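Long-range contact in hydrolase, alpha/beta hydrolase FOLD family (Staphylococcus aureus, PDB 2XMZ), which probably makes 2-succinyl-6-hydroxy-2,4-cyclohexadiene-1-carboxylate by eliminating pyruvate from its precursor, a step of menaquinone biosynthesis: residues F66-L77 with R95-I106. Residues are numbered along the deposited sequence; the frame is centred on the assembly and turned at random.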
# COMPACT_ATOMS: atom_id res chain seq x y z
N PHE A 66 8.78 1.98 -10.96
CA PHE A 66 8.87 0.81 -10.09
C PHE A 66 10.29 0.30 -9.81
O PHE A 66 10.55 -0.23 -8.74
CB PHE A 66 7.90 -0.29 -10.55
CG PHE A 66 6.49 -0.03 -10.11
CD1 PHE A 66 6.03 -0.54 -8.90
CD2 PHE A 66 5.65 0.80 -10.87
CE1 PHE A 66 4.72 -0.26 -8.45
CE2 PHE A 66 4.36 1.10 -10.44
CZ PHE A 66 3.88 0.55 -9.24
N ASP A 67 11.20 0.47 -10.77
CA ASP A 67 12.55 -0.01 -10.56
C ASP A 67 13.27 0.89 -9.56
O ASP A 67 14.02 0.41 -8.71
CB ASP A 67 13.36 -0.05 -11.85
CG ASP A 67 14.78 -0.58 -11.63
OD1 ASP A 67 15.75 0.18 -11.81
OD2 ASP A 67 14.92 -1.75 -11.23
N TYR A 68 13.03 2.19 -9.66
CA TYR A 68 13.47 3.16 -8.64
C TYR A 68 12.96 2.80 -7.25
O TYR A 68 13.72 2.77 -6.28
CB TYR A 68 13.03 4.58 -9.00
CG TYR A 68 13.45 5.61 -7.96
CD1 TYR A 68 14.70 6.25 -8.03
CD2 TYR A 68 12.59 5.95 -6.91
CE1 TYR A 68 15.10 7.19 -7.06
CE2 TYR A 68 12.97 6.89 -5.94
CZ TYR A 68 14.22 7.50 -6.02
OH TYR A 68 14.57 8.41 -5.07
N ILE A 69 11.66 2.55 -7.14
CA ILE A 69 11.07 2.17 -5.85
C ILE A 69 11.63 0.84 -5.34
O ILE A 69 11.90 0.69 -4.14
CB ILE A 69 9.54 2.12 -5.92
CG1 ILE A 69 8.98 3.52 -6.18
CG2 ILE A 69 8.93 1.54 -4.61
CD1 ILE A 69 7.69 3.49 -6.93
N THR A 70 11.83 -0.11 -6.24
CA THR A 70 12.46 -1.40 -5.88
C THR A 70 13.84 -1.20 -5.29
O THR A 70 14.17 -1.81 -4.27
CB THR A 70 12.52 -2.32 -7.09
OG1 THR A 70 11.18 -2.60 -7.46
CG2 THR A 70 13.27 -3.67 -6.77
N THR A 71 14.65 -0.35 -5.93
CA THR A 71 15.97 -0.03 -5.40
C THR A 71 15.89 0.60 -4.02
O THR A 71 16.63 0.26 -3.11
CB THR A 71 16.76 0.89 -6.34
OG1 THR A 71 17.03 0.17 -7.54
CG2 THR A 71 18.08 1.34 -5.70
N LEU A 72 14.98 1.56 -3.89
CA LEU A 72 14.69 2.19 -2.63
C LEU A 72 14.44 1.16 -1.55
O LEU A 72 15.03 1.21 -0.45
CB LEU A 72 13.45 3.06 -2.82
CG LEU A 72 12.98 4.05 -1.78
CD1 LEU A 72 12.12 5.11 -2.50
CD2 LEU A 72 12.18 3.35 -0.65
N LEU A 73 13.55 0.22 -1.86
CA LEU A 73 13.20 -0.83 -0.91
C LEU A 73 14.34 -1.82 -0.68
O LEU A 73 14.57 -2.23 0.45
CB LEU A 73 11.92 -1.56 -1.32
CG LEU A 73 10.62 -0.78 -1.50
CD1 LEU A 73 9.46 -1.78 -1.70
CD2 LEU A 73 10.33 0.15 -0.33
N ASP A 74 15.06 -2.20 -1.75
CA ASP A 74 16.24 -3.07 -1.62
C ASP A 74 17.19 -2.53 -0.54
O ASP A 74 17.70 -3.27 0.32
CB ASP A 74 17.03 -3.15 -2.94
CG ASP A 74 16.33 -3.97 -4.03
OD1 ASP A 74 15.44 -4.83 -3.78
OD2 ASP A 74 16.74 -3.77 -5.19
N ARG A 75 17.40 -1.22 -0.57
CA ARG A 75 18.35 -0.55 0.29
C ARG A 75 17.92 -0.59 1.73
O ARG A 75 18.76 -0.73 2.62
CB ARG A 75 18.55 0.89 -0.18
CG ARG A 75 19.37 0.96 -1.44
CD ARG A 75 19.38 2.37 -1.99
NE ARG A 75 20.17 2.46 -3.20
CZ ARG A 75 20.35 3.59 -3.89
NH1 ARG A 75 19.80 4.71 -3.46
NH2 ARG A 75 21.07 3.59 -4.99
N ILE A 76 16.63 -0.48 1.97
CA ILE A 76 16.13 -0.58 3.33
C ILE A 76 16.20 -2.01 3.79
O ILE A 76 16.78 -2.31 4.85
CB ILE A 76 14.68 -0.08 3.45
CG1 ILE A 76 14.67 1.45 3.37
CG2 ILE A 76 14.07 -0.56 4.78
CD1 ILE A 76 13.31 2.05 2.96
N LEU A 77 15.60 -2.90 2.98
CA LEU A 77 15.45 -4.30 3.35
C LEU A 77 16.76 -5.07 3.50
O LEU A 77 16.81 -6.04 4.25
CB LEU A 77 14.49 -5.01 2.40
CG LEU A 77 13.07 -4.40 2.44
CD1 LEU A 77 12.16 -5.09 1.45
CD2 LEU A 77 12.46 -4.43 3.87
N ARG A 95 0.58 -2.20 -4.70
CA ARG A 95 1.08 -2.31 -6.07
C ARG A 95 2.60 -2.38 -6.03
O ARG A 95 3.22 -3.18 -6.72
CB ARG A 95 0.61 -1.16 -6.96
CG ARG A 95 -0.94 -1.09 -7.09
CD ARG A 95 -1.41 -0.07 -8.14
NE ARG A 95 -1.23 1.35 -7.78
CZ ARG A 95 -0.24 2.13 -8.25
NH1 ARG A 95 0.68 1.62 -9.07
NH2 ARG A 95 -0.20 3.43 -7.91
N VAL A 96 3.18 -1.55 -5.19
CA VAL A 96 4.60 -1.62 -4.91
C VAL A 96 4.97 -2.98 -4.27
O VAL A 96 5.97 -3.58 -4.67
CB VAL A 96 5.06 -0.42 -4.05
CG1 VAL A 96 6.52 -0.57 -3.63
CG2 VAL A 96 4.86 0.87 -4.82
N ALA A 97 4.17 -3.47 -3.34
CA ALA A 97 4.52 -4.73 -2.67
C ALA A 97 4.44 -5.90 -3.64
O ALA A 97 5.28 -6.81 -3.62
CB ALA A 97 3.63 -4.98 -1.44
N LEU A 98 3.46 -5.88 -4.54
CA LEU A 98 3.39 -6.94 -5.56
C LEU A 98 4.60 -6.87 -6.49
O LEU A 98 5.23 -7.89 -6.78
CB LEU A 98 2.10 -6.81 -6.39
CG LEU A 98 0.86 -7.46 -5.77
CD1 LEU A 98 -0.40 -6.98 -6.49
CD2 LEU A 98 0.95 -8.95 -5.86
N TYR A 99 4.95 -5.66 -6.94
CA TYR A 99 6.09 -5.48 -7.82
C TYR A 99 7.34 -5.98 -7.12
O TYR A 99 8.19 -6.67 -7.73
CB TYR A 99 6.26 -4.01 -8.26
CG TYR A 99 7.31 -3.85 -9.33
CD1 TYR A 99 6.96 -3.90 -10.67
CD2 TYR A 99 8.65 -3.68 -9.00
CE1 TYR A 99 7.92 -3.76 -11.69
CE2 TYR A 99 9.64 -3.55 -10.01
CZ TYR A 99 9.25 -3.60 -11.35
OH TYR A 99 10.19 -3.47 -12.35
N TYR A 100 7.44 -5.67 -5.83
CA TYR A 100 8.60 -6.04 -5.08
C TYR A 100 8.67 -7.54 -4.85
O TYR A 100 9.75 -8.11 -4.93
CB TYR A 100 8.72 -5.30 -3.75
CG TYR A 100 10.12 -5.42 -3.21
CD1 TYR A 100 11.12 -4.52 -3.60
CD2 TYR A 100 10.47 -6.48 -2.36
CE1 TYR A 100 12.42 -4.66 -3.12
CE2 TYR A 100 11.74 -6.62 -1.88
CZ TYR A 100 12.72 -5.70 -2.27
OH TYR A 100 13.99 -5.85 -1.80
N ALA A 101 7.53 -8.18 -4.57
CA ALA A 101 7.48 -9.64 -4.40
C ALA A 101 7.99 -10.36 -5.63
O ALA A 101 8.55 -11.44 -5.52
CB ALA A 101 6.05 -10.13 -4.06
N ILE A 102 7.75 -9.76 -6.80
CA ILE A 102 8.12 -10.36 -8.09
C ILE A 102 9.54 -9.97 -8.55
O ILE A 102 10.25 -10.79 -9.14
CB ILE A 102 7.10 -9.93 -9.18
CG1 ILE A 102 5.73 -10.53 -8.87
CG2 ILE A 102 7.57 -10.32 -10.59
CD1 ILE A 102 4.55 -9.83 -9.56
N ASN A 103 9.93 -8.73 -8.28
CA ASN A 103 11.14 -8.17 -8.87
C ASN A 103 12.17 -7.71 -7.87
O ASN A 103 13.29 -7.40 -8.26
CB ASN A 103 10.78 -6.97 -9.75
CG ASN A 103 9.96 -7.38 -10.95
OD1 ASN A 103 10.43 -8.10 -11.82
ND2 ASN A 103 8.72 -6.93 -11.00
N GLY A 104 11.81 -7.69 -6.58
CA GLY A 104 12.72 -7.21 -5.54
C GLY A 104 13.97 -8.06 -5.35
O GLY A 104 13.99 -9.26 -5.68
N HIS A 105 15.00 -7.46 -4.79
CA HIS A 105 16.29 -8.11 -4.73
C HIS A 105 16.58 -8.71 -3.36
O HIS A 105 17.49 -9.53 -3.21
CB HIS A 105 17.38 -7.18 -5.29
CG HIS A 105 17.13 -6.81 -6.73
ND1 HIS A 105 16.61 -5.59 -7.11
CD2 HIS A 105 17.27 -7.53 -7.88
CE1 HIS A 105 16.47 -5.55 -8.43
NE2 HIS A 105 16.86 -6.72 -8.91
N ILE A 106 15.77 -8.35 -2.37
CA ILE A 106 15.82 -9.02 -1.07
C ILE A 106 14.58 -9.93 -0.97
O ILE A 106 13.46 -9.45 -1.07
CB ILE A 106 15.83 -8.00 0.12
CG1 ILE A 106 16.99 -6.96 -0.02
CG2 ILE A 106 15.82 -8.74 1.46
CD1 ILE A 106 18.39 -7.54 -0.07
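The Y99 ring is held between F66 and N103: F66 CB sits squarely over one face, a CH-pi contact 3.5 Å from the centroid, N103 ND2 lies over the opposite face, and T70 OG1 comes to the ring edge. F66 in turn meets R95 NH1 and the backbone of V96 at the edge of its own ring; that NH1 is hydrogen-bonded to Y191 O. The Y100 ring has G104 CA over one face and T70 O at its edge, and it enters as a knob among T70, L73, D74 and L77. Y100 CG stands anti to the backbone N (chi1 -163°), which sends the hydroxyl across to D74. D74 OD1 accepts twice, from Y100 OH at 2.7 Å on its anti lone pair and from H105 N at 2.9 Å on the syn side, tilted out of the carboxylate plane. D74 OD2 takes H105 ND1 at 2.6 Å, close to the imidazole plane, so the carboxylate fastens the turn that follows helix 92-103. Y100 OH also accepts from I106 N. The axes of 66-77 and 95-103 cross at -76°, with helices 66-77 and 92-103 packed together on one face of the central alpha/beta-hydrolase sheet: L73 rests on strand 44-48, while Y100 and I106 touch strand 84-90.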